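TssK C (Escherichia coli, PDB 5M2Y) serves as a baseplate component of the type VI secretion system, its C-terminal domain, the part described here, probably helping to dock the baseplate onto the membrane complex. Local coordinates at residues Leu32-Ser37 with Gly118-Glu123; Pro48-Ala53 with Tyr112-Leu117. All blocks are in the same frame, centred on the assembly; numbering follows the deposited sequence.

Contact 1: residues Leu32-Ser37 with Gly118-Glu123; sequences LSVRSS and GDVKLE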
# COMPACT_ATOMS: atom_id res chain seq x y z
N LEU A 32 0.89 2.48 4.12
CA LEU A 32 2.17 2.35 3.44
C LEU A 32 3.20 3.24 4.13
O LEU A 32 2.90 4.38 4.50
CB LEU A 32 2.05 2.76 1.96
CG LEU A 32 1.36 1.78 1.02
CD1 LEU A 32 1.09 2.43 -0.33
CD2 LEU A 32 2.17 0.48 0.86
N SER A 33 4.40 2.71 4.33
CA SER A 33 5.54 3.45 4.87
C SER A 33 6.51 3.55 3.70
O SER A 33 6.81 2.54 3.07
CB SER A 33 6.16 2.72 6.06
OG SER A 33 7.43 3.25 6.40
N VAL A 34 6.89 4.78 3.33
CA VAL A 34 7.69 5.03 2.13
C VAL A 34 8.97 5.80 2.40
O VAL A 34 8.95 6.81 3.09
CB VAL A 34 6.84 5.78 1.06
CG1 VAL A 34 7.54 5.85 -0.30
CG2 VAL A 34 5.44 5.18 0.91
N ARG A 35 10.07 5.31 1.84
CA ARG A 35 11.35 5.99 1.88
C ARG A 35 11.79 6.13 0.44
O ARG A 35 11.51 5.27 -0.39
CB ARG A 35 12.39 5.31 2.76
CG ARG A 35 12.66 3.86 2.45
CD ARG A 35 13.46 3.22 3.56
NE ARG A 35 12.67 3.03 4.78
CZ ARG A 35 11.97 1.93 5.06
NH1 ARG A 35 11.96 0.92 4.21
NH2 ARG A 35 11.29 1.85 6.19
N SER A 36 12.40 7.26 0.16
CA SER A 36 12.84 7.55 -1.19
C SER A 36 14.00 8.53 -1.22
O SER A 36 14.26 9.20 -0.23
CB SER A 36 11.67 8.11 -1.98
OG SER A 36 12.01 8.02 -3.33
N SER A 37 14.70 8.61 -2.36
CA SER A 37 15.78 9.57 -2.59
C SER A 37 15.16 10.95 -2.90
O SER A 37 15.84 11.96 -2.87
CB SER A 37 16.68 9.10 -3.73
OG SER A 37 15.92 8.81 -4.89
N GLY A 118 12.20 7.70 -7.75
CA GLY A 118 13.58 7.44 -7.39
C GLY A 118 13.78 6.08 -6.79
O GLY A 118 13.03 5.16 -7.06
N ASP A 119 14.77 6.00 -5.89
CA ASP A 119 15.12 4.78 -5.18
C ASP A 119 14.09 4.54 -4.07
O ASP A 119 14.41 4.67 -2.90
CB ASP A 119 16.55 4.89 -4.62
CG ASP A 119 17.24 3.56 -4.39
OD1 ASP A 119 16.55 2.60 -3.99
OD2 ASP A 119 18.47 3.49 -4.58
N VAL A 120 12.86 4.14 -4.46
CA VAL A 120 11.75 3.97 -3.52
C VAL A 120 11.75 2.59 -2.80
O VAL A 120 12.09 1.56 -3.38
CB VAL A 120 10.40 4.30 -4.20
CG1 VAL A 120 10.02 3.25 -5.23
CG2 VAL A 120 9.27 4.52 -3.18
N LYS A 121 11.38 2.62 -1.52
CA LYS A 121 11.19 1.42 -0.72
C LYS A 121 9.87 1.56 0.03
O LYS A 121 9.59 2.58 0.64
CB LYS A 121 12.39 1.09 0.19
CG LYS A 121 12.23 -0.07 1.20
CD LYS A 121 11.76 -1.39 0.62
CE LYS A 121 11.29 -2.30 1.72
NZ LYS A 121 10.39 -3.38 1.24
N LEU A 122 9.04 0.52 -0.10
CA LEU A 122 7.70 0.43 0.48
C LEU A 122 7.60 -0.66 1.53
O LEU A 122 8.12 -1.75 1.34
CB LEU A 122 6.69 0.09 -0.61
CG LEU A 122 6.08 1.16 -1.48
CD1 LEU A 122 7.07 2.07 -2.15
CD2 LEU A 122 5.03 0.55 -2.42
N GLU A 123 6.83 -0.39 2.58
CA GLU A 123 6.48 -1.38 3.59
C GLU A 123 4.98 -1.23 3.83
O GLU A 123 4.48 -0.10 3.86
CB GLU A 123 7.31 -1.21 4.87
CG GLU A 123 8.77 -1.59 4.68
CD GLU A 123 9.60 -1.67 5.95
OE1 GLU A 123 9.20 -1.08 6.98
OE2 GLU A 123 10.67 -2.31 5.91
O HOH W 1 9.41 1.77 3.45
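Arg35 and Lys121 face each other as a hydrogen-bonded pair of an antiparallel sheet, and their side chains run side by side in the same direction. Arg35 CG stands between its backbone N and carbonyl carbon (chi1 54°), and a bend at chi3 swings the guanidinium back over the partner strand. There Arg35 NH1 comes to 3.2 Å from Lys121 CG, at the guanidinium edge, while Arg35 NH2 forms a long salt bridge, 3.7 Å, with Glu123 OE1. Carboxylate and guanidinium planes stand almost perpendicular, 87° apart, so this is no two-pronged, coplanar pairing. Lys121 turns its amine away, and Lys121 NZ donates to Leu122 O (2.8 Å). Water 1 donates to Ser33 O and to Lys121 O, bridging the two strands beside the arginine. On the other face Val34 CG1 meets Val120 CG2 at 3.6 Å in one of two Val120 conformers, the two valines crossing obliquely, and lies more loosely against Leu122 CD1. Beyond the paired strands Asp119 N, in an inverse gamma turn, donates to Ser37 OG at 3.2 Å. Strand 28-35 is flanked by 121-128 and by 89-95, where Asn88, just before that strand, binds Ser33 OG and Arg35 NE. Phe47 and Leu43 of helix 40-50 cover the Val34 face, and Trp15 of strand 14-18 packs on Leu122.

Contact 2: residues Pro48-Ala53 with Tyr112-Leu117; sequences PQLCKA and YTPASL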
# COMPACT_ATOMS: atom_id res chain seq x y z
N PRO A 48 0.83 10.15 -3.49
CA PRO A 48 -0.58 9.75 -3.68
C PRO A 48 -1.06 9.74 -5.14
O PRO A 48 -2.03 9.06 -5.45
CB PRO A 48 -1.35 10.77 -2.85
CG PRO A 48 -0.37 11.23 -1.81
CD PRO A 48 0.92 11.29 -2.55
N GLN A 49 -0.39 10.50 -6.02
CA GLN A 49 -0.72 10.56 -7.44
C GLN A 49 0.17 9.67 -8.30
O GLN A 49 -0.26 9.26 -9.37
CB GLN A 49 -0.68 12.00 -7.94
CG GLN A 49 -1.85 12.80 -7.41
CD GLN A 49 -2.03 14.13 -8.07
OE1 GLN A 49 -1.24 15.03 -7.88
NE2 GLN A 49 -3.11 14.27 -8.84
N LEU A 50 1.38 9.38 -7.84
CA LEU A 50 2.32 8.53 -8.57
C LEU A 50 2.12 7.04 -8.31
O LEU A 50 2.19 6.26 -9.25
CB LEU A 50 3.77 8.93 -8.28
CG LEU A 50 4.21 10.27 -8.86
CD1 LEU A 50 5.53 10.69 -8.30
CD2 LEU A 50 4.30 10.22 -10.38
N CYS A 51 1.87 6.66 -7.05
CA CYS A 51 1.66 5.27 -6.69
C CYS A 51 0.26 4.85 -7.08
O CYS A 51 -0.70 5.54 -6.74
CB CYS A 51 1.93 5.03 -5.21
SG CYS A 51 1.73 3.32 -4.69
N LYS A 52 0.16 3.72 -7.77
CA LYS A 52 -1.13 3.20 -8.21
C LYS A 52 -1.32 1.77 -7.76
O LYS A 52 -0.42 0.95 -7.94
CB LYS A 52 -1.25 3.28 -9.74
CG LYS A 52 -1.10 4.68 -10.31
CD LYS A 52 -2.43 5.43 -10.39
CE LYS A 52 -2.05 6.75 -11.04
NZ LYS A 52 -2.64 7.95 -10.45
N ALA A 53 -2.48 1.46 -7.20
CA ALA A 53 -2.81 0.10 -6.81
C ALA A 53 -3.19 -0.67 -8.07
O ALA A 53 -3.92 -0.17 -8.93
CB ALA A 53 -3.97 0.10 -5.84
N TYR A 112 2.17 -0.04 -7.95
CA TYR A 112 3.06 0.44 -8.98
C TYR A 112 3.72 1.69 -8.45
O TYR A 112 3.03 2.60 -7.98
CB TYR A 112 2.29 0.74 -10.27
CG TYR A 112 3.05 1.60 -11.26
CD1 TYR A 112 4.19 1.12 -11.89
CD2 TYR A 112 2.61 2.87 -11.58
CE1 TYR A 112 4.89 1.90 -12.79
CE2 TYR A 112 3.30 3.66 -12.50
CZ TYR A 112 4.44 3.17 -13.10
OH TYR A 112 5.12 3.90 -14.04
N THR A 113 5.04 1.74 -8.53
CA THR A 113 5.80 2.92 -8.15
C THR A 113 6.65 3.29 -9.36
O THR A 113 7.55 2.52 -9.70
CB THR A 113 6.64 2.68 -6.89
OG1 THR A 113 7.52 1.57 -7.09
CG2 THR A 113 5.79 2.46 -5.64
N PRO A 114 6.37 4.42 -10.05
CA PRO A 114 7.17 4.78 -11.23
C PRO A 114 8.60 5.13 -10.86
O PRO A 114 8.86 5.49 -9.71
CB PRO A 114 6.43 6.01 -11.79
CG PRO A 114 5.71 6.58 -10.63
CD PRO A 114 5.32 5.42 -9.78
N ALA A 115 9.51 5.03 -11.83
CA ALA A 115 10.93 5.34 -11.67
C ALA A 115 11.20 6.79 -11.25
O ALA A 115 12.23 7.06 -10.65
CB ALA A 115 11.69 5.01 -12.93
N SER A 116 10.24 7.70 -11.51
CA SER A 116 10.33 9.12 -11.13
C SER A 116 10.38 9.30 -9.61
O SER A 116 10.93 10.29 -9.14
CB SER A 116 9.13 9.89 -11.69
OG SER A 116 7.92 9.48 -11.08
N LEU A 117 9.84 8.32 -8.85
CA LEU A 117 9.88 8.34 -7.40
C LEU A 117 11.28 8.10 -6.89
O LEU A 117 11.51 8.35 -5.73
CB LEU A 117 8.91 7.30 -6.79
CG LEU A 117 7.43 7.70 -6.72
CD1 LEU A 117 6.56 6.53 -6.37
CD2 LEU A 117 7.20 8.80 -5.71
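A single antiparallel bridge at the edge of the domain's antiparallel sheet, together with the helix-to-strand turn leading into it, ties Leu50-Lys52 to Tyr112-Leu117. Lys52 and Tyr112 form a hydrogen-bonded pair: Tyr112 N donates to Lys52 O at 2.8 Å, and Lys52 N returns a bond of 3.1 Å to a lone pair of Tyr112 O. Cys51, where the chain breaks out of helix 40-50, adds a CA-H...O contact to that same carbonyl oxygen. Cys51 SG, anti to the backbone N (chi1 -179°), also lies near Tyr112 O, at 3.6 Å, with the methyl CG2 of Thr113 farther off. The hydroxyl of Thr113 is engaged with Trp15 NE1.

Leu50, at the end of the helix, carries the apolar half. Its side chain crosses Pro114 at about a right angle, Leu50 CB against the ring carbon Pro114 CG at 3.8 Å, and Leu50 O sits 3.3 Å from Pro114 CD. Leu117 comes from the 3-10 turn 115-117 and runs antiparallel alongside Leu50, bringing Leu117 CD2 to 3.6 Å from Leu50 CD1. The turn is closed by Leu117 N bonding to Pro114 O. Leu117 also touches Leu43 and Phe47 of helix 40-50. Ser116 OG lies beside both Leu50 methyls.

On the outer side the Tyr112 ring has Lys52 CB at its edge, while Pro114 N lies over one face, displaced toward the rim. The lysine tail turns away from the tyrosine and back to the end of the preceding helix, where Lys52 NZ donates to Gln49 O at 2.9 Å, the donor tilted 30° from the carbonyl plane.

How the contacts relate
Both contacts belong to the same antiparallel sheet and lie side by side, their centres about 10 Å apart, each with buried and solvent-facing residues. Contact 1 joins two inner strands, 28-35 and 121-128, through a run of backbone bonds, with charged groups on one face and aliphatic ones on the other. Contact 2 has one bridge, at the outermost strand 52-54, and relies otherwise on Leu50, at the helix end, packing on Pro114 and Leu117 of the loop and 3-10 turn. The chain links them twice: strand 28-35 leads into helix 40-50, and Leu117 is followed directly by Gly118. Thr113 joins their buried sides, Thr113 CG2 packing on Leu122 CD1 at 3.7 Å.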